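Local coordinates for protein oxidase/hydroxylase (Streptomyces hygroscopicus subsp. hygroscopicus, PDB 4XCB) that binds a metal ion, 2-oxoglutarate and hygromycin B in a double-stranded beta-helix and probably acts as a 2-oxoglutarate-dependent oxygenase in orthosomycin biosynthesis, at residues Leu42-Pro47 against Arg51-Pro56. Numbering follows the deposited sequence.
Sequences LDTVDP and RTRRYP. With HY0 (hygromycin b variant), chain G.
Val-45 and Arg-54 pair through their backbones in a single antiparallel bridge: Val-45 N donates to Arg-54 O (2.8 Å) and Arg-54 N returns an almost straight bond to Val-45 O (2.9 Å). Here the loop after helix 29-40 crosses edge strand 52-55, whose other side pairs with strand 86-96. Among side-chain bonds, Arg-53, bent at chi2 and chi3, folds back so that NE (2.9 Å) and NH2 (3.2 Å) both grip Thr-44 OG1, which lies in the guanidinium plane; Val-45 C and Asp-46 N cover one face. With OG1 between the backbone N and the carbonyl carbon (chi1 50°), Thr-44 offers it to this grip and sets CG2 over the Tyr-55 ring, 3.3 Å from its centroid, a CH-pi contact. A valine in place of Thr-44 would probably leave Arg-53 NE without its acceptor and the guanidinium freer to turn. Water joins Leu-42 O to Tyr-55 OH, which also bonds Arg-95. Apolar contact continues where Pro-47 CB meets Arg-54 CB at 4.0 Å. Beyond it Arg-54 extends into the pocket, NH1 bonding O30 of the hygromycin (3.0 Å) and NH2 O31 (2.8 Å), with a cation-pi contact to Tyr-92. The bridge is thus likely to steady the backbone of a hygromycin-binding arginine.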
loop_
_atom_site.group_PDB
_atom_site.type_symbol
_atom_site.label_atom_id
_atom_site.label_comp_id
_atom_site.label_asym_id
_atom_site.label_seq_id
_atom_site.Cartn_x
_atom_site.Cartn_y
_atom_site.Cartn_z
ATOM N N LEU A 42 35.143 -4.658 -28.694
ATOM C CA LEU A 42 35.337 -4.228 -27.313
ATOM C C LEU A 42 35.803 -5.384 -26.445
ATOM O O LEU A 42 35.592 -6.547 -26.782
ATOM C CB LEU A 42 34.049 -3.639 -26.741
ATOM C CG LEU A 42 33.512 -2.368 -27.397
ATOM C CD1 LEU A 42 32.094 -2.098 -26.892
ATOM C CD2 LEU A 42 34.413 -1.192 -27.119
ATOM N N ASP A 43 36.431 -5.054 -25.324
ATOM C CA ASP A 43 36.958 -6.062 -24.412
ATOM C C ASP A 43 35.912 -6.514 -23.405
ATOM O O ASP A 43 35.043 -5.734 -23.007
ATOM C CB ASP A 43 38.176 -5.523 -23.664
ATOM C CG ASP A 43 39.352 -5.263 -24.578
ATOM O OD1 ASP A 43 39.521 -6.034 -25.549
ATOM O OD2 ASP A 43 40.104 -4.295 -24.322
ATOM N N THR A 44 36.021 -7.768 -22.977
ATOM C CA THR A 44 35.157 -8.284 -21.918
ATOM C C THR A 44 35.935 -8.636 -20.665
ATOM O O THR A 44 37.170 -8.640 -20.652
ATOM C CB THR A 44 34.395 -9.548 -22.336
ATOM O OG1 THR A 44 35.306 -10.499 -22.901
ATOM C CG2 THR A 44 33.317 -9.230 -23.337
ATOM N N VAL A 45 35.185 -8.945 -19.615
ATOM C CA VAL A 45 35.746 -9.532 -18.416
ATOM C C VAL A 45 35.020 -10.838 -18.104
ATOM O O VAL A 45 33.936 -11.117 -18.628
ATOM C CB VAL A 45 35.648 -8.584 -17.195
ATOM C CG1 VAL A 45 36.271 -7.236 -17.513
ATOM C CG2 VAL A 45 34.199 -8.418 -16.750
ATOM N N ASP A 46 35.640 -11.632 -17.247
ATOM C CA ASP A 46 35.025 -12.816 -16.684
ATOM C C ASP A 46 34.224 -12.409 -15.447
ATOM O O ASP A 46 34.811 -12.030 -14.429
ATOM C CB ASP A 46 36.109 -13.842 -16.333
ATOM C CG ASP A 46 35.575 -15.015 -15.538
ATOM O OD1 ASP A 46 34.389 -15.366 -15.699
ATOM O OD2 ASP A 46 36.355 -15.590 -14.748
ATOM N N PRO A 47 32.879 -12.470 -15.532
ATOM C CA PRO A 47 32.033 -12.064 -14.405
ATOM C C PRO A 47 31.955 -13.136 -13.323
ATOM O O PRO A 47 31.395 -12.892 -12.252
ATOM C CB PRO A 47 30.668 -11.844 -15.059
ATOM C CG PRO A 47 30.648 -12.836 -16.166
ATOM C CD PRO A 47 32.074 -12.891 -16.693
ATOM N N ARG A 51 31.019 -19.784 -18.872
ATOM C CA ARG A 51 30.613 -19.643 -20.271
ATOM C C ARG A 51 29.883 -18.322 -20.517
ATOM O O ARG A 51 29.005 -18.225 -21.383
ATOM C CB ARG A 51 29.751 -20.835 -20.689
ATOM C CG ARG A 51 30.417 -22.171 -20.392
ATOM C CD ARG A 51 31.489 -22.471 -21.413
ATOM N NE ARG A 51 30.879 -22.719 -22.715
ATOM C CZ ARG A 51 31.556 -22.906 -23.843
ATOM N NH1 ARG A 51 32.886 -22.864 -23.837
ATOM N NH2 ARG A 51 30.899 -23.124 -24.976
ATOM N N THR A 52 30.277 -17.316 -19.739
ATOM C CA THR A 52 29.703 -15.974 -19.786
ATOM C C THR A 52 30.832 -14.941 -19.823
ATOM O O THR A 52 31.790 -15.025 -19.041
ATOM C CB THR A 52 28.790 -15.699 -18.556
ATOM O OG1 THR A 52 27.820 -16.743 -18.417
ATOM C CG2 THR A 52 28.059 -14.369 -18.686
ATOM N N ARG A 53 30.732 -13.986 -20.742
ATOM C CA ARG A 53 31.629 -12.835 -20.768
ATOM C C ARG A 53 30.810 -11.573 -20.585
ATOM O O ARG A 53 29.717 -11.463 -21.145
ATOM C CB ARG A 53 32.404 -12.754 -22.082
ATOM C CG ARG A 53 33.290 -13.946 -22.361
ATOM C CD ARG A 53 34.400 -14.056 -21.325
ATOM N NE ARG A 53 35.339 -12.939 -21.373
ATOM C CZ ARG A 53 36.426 -12.868 -20.610
ATOM N NH1 ARG A 53 36.697 -13.859 -19.765
ATOM N NH2 ARG A 53 37.240 -11.824 -20.685
ATOM N N ARG A 54 31.336 -10.619 -19.825
ATOM C CA ARG A 54 30.620 -9.374 -19.559
ATOM C C ARG A 54 31.367 -8.158 -20.121
ATOM O O ARG A 54 32.578 -8.023 -19.945
ATOM C CB ARG A 54 30.390 -9.207 -18.054
ATOM C CG ARG A 54 29.499 -8.032 -17.661
ATOM C CD ARG A 54 29.158 -8.110 -16.182
ATOM N NE ARG A 54 28.621 -6.855 -15.668
ATOM C CZ ARG A 54 27.454 -6.747 -15.046
ATOM N NH1 ARG A 54 26.709 -7.821 -14.849
ATOM N NH2 ARG A 54 27.042 -5.568 -14.607
ATOM N N TYR A 55 30.638 -7.288 -20.814
ATOM C CA TYR A 55 31.171 -5.986 -21.224
ATOM C C TYR A 55 30.792 -5.008 -20.119
ATOM O O TYR A 55 29.634 -4.637 -20.001
ATOM C CB TYR A 55 30.596 -5.537 -22.573
ATOM C CG TYR A 55 30.840 -6.489 -23.731
ATOM C CD1 TYR A 55 31.882 -6.266 -24.626
ATOM C CD2 TYR A 55 30.016 -7.591 -23.941
ATOM C CE1 TYR A 55 32.109 -7.124 -25.690
ATOM C CE2 TYR A 55 30.239 -8.462 -25.003
ATOM C CZ TYR A 55 31.287 -8.217 -25.875
ATOM O OH TYR A 55 31.514 -9.077 -26.932
ATOM N N PRO A 56 31.759 -4.608 -19.288
ATOM C CA PRO A 56 31.352 -4.014 -18.011
ATOM C C PRO A 56 30.723 -2.617 -18.044
ATOM O O PRO A 56 29.868 -2.333 -17.196
ATOM C CB PRO A 56 32.664 -3.974 -17.220
ATOM C CG PRO A 56 33.717 -3.947 -18.235
ATOM C CD PRO A 56 33.220 -4.777 -19.379
HETATM C C1 HY0 G . 24.682 -10.564 -5.764
HETATM C C2 HY0 G . 25.258 -11.418 -4.657
HETATM C C3 HY0 G . 26.775 -11.452 -4.772
HETATM C C4 HY0 G . 27.192 -12.009 -6.133
HETATM C C5 HY0 G . 26.534 -11.236 -7.280
HETATM C C6 HY0 G . 25.050 -11.119 -7.119
HETATM N N7 HY0 G . 24.886 -10.852 -3.417
HETATM O O8 HY0 G . 23.279 -10.591 -5.639
HETATM N N9 HY0 G . 28.607 -11.913 -6.250
HETATM C C10 HY0 G . 29.211 -13.028 -5.527
HETATM O O11 HY0 G . 26.792 -11.933 -8.480
HETATM C C12 HY0 G . 22.776 -9.598 -9.651
HETATM C C13 HY0 G . 23.429 -10.686 -8.842
HETATM O O14 HY0 G . 23.836 -11.794 -9.607
HETATM C C15 HY0 G . 22.740 -12.370 -10.261
HETATM C C16 HY0 G . 22.378 -11.456 -11.390
HETATM C C17 HY0 G . 21.930 -10.079 -10.749
HETATM O O18 HY0 G . 24.569 -10.199 -8.140
HETATM C C19 HY0 G . 23.149 -13.742 -10.792
HETATM O O20 HY0 G . 23.294 -14.627 -9.678
HETATM O O21 HY0 G . 23.459 -11.255 -12.221
HETATM O O22 HY0 G . 21.920 -9.135 -11.736
HETATM C C23 HY0 G . 22.745 -8.051 -11.265
HETATM C C24 HY0 G . 23.446 -7.433 -12.428
HETATM C C25 HY0 G . 24.055 -6.099 -12.027
HETATM C C26 HY0 G . 23.021 -5.196 -11.384
HETATM C C27 HY0 G . 22.443 -5.910 -10.210
HETATM O O28 HY0 G . 21.878 -7.119 -10.664
HETATM O O29 HY0 G . 23.698 -8.612 -10.265
HETATM O O30 HY0 G . 24.520 -8.260 -12.890
HETATM O O31 HY0 G . 24.634 -5.509 -13.169
HETATM O O32 HY0 G . 21.981 -4.845 -12.300
HETATM C C33 HY0 G . 21.331 -5.071 -9.554
HETATM C C34 HY0 G . 21.126 -5.528 -8.133
HETATM O O35 HY0 G . 22.166 -5.083 -7.287
HETATM N N36 HY0 G . 20.124 -5.295 -10.258
HETATM O O HOH W 1 34.206 -9.101 -27.600
#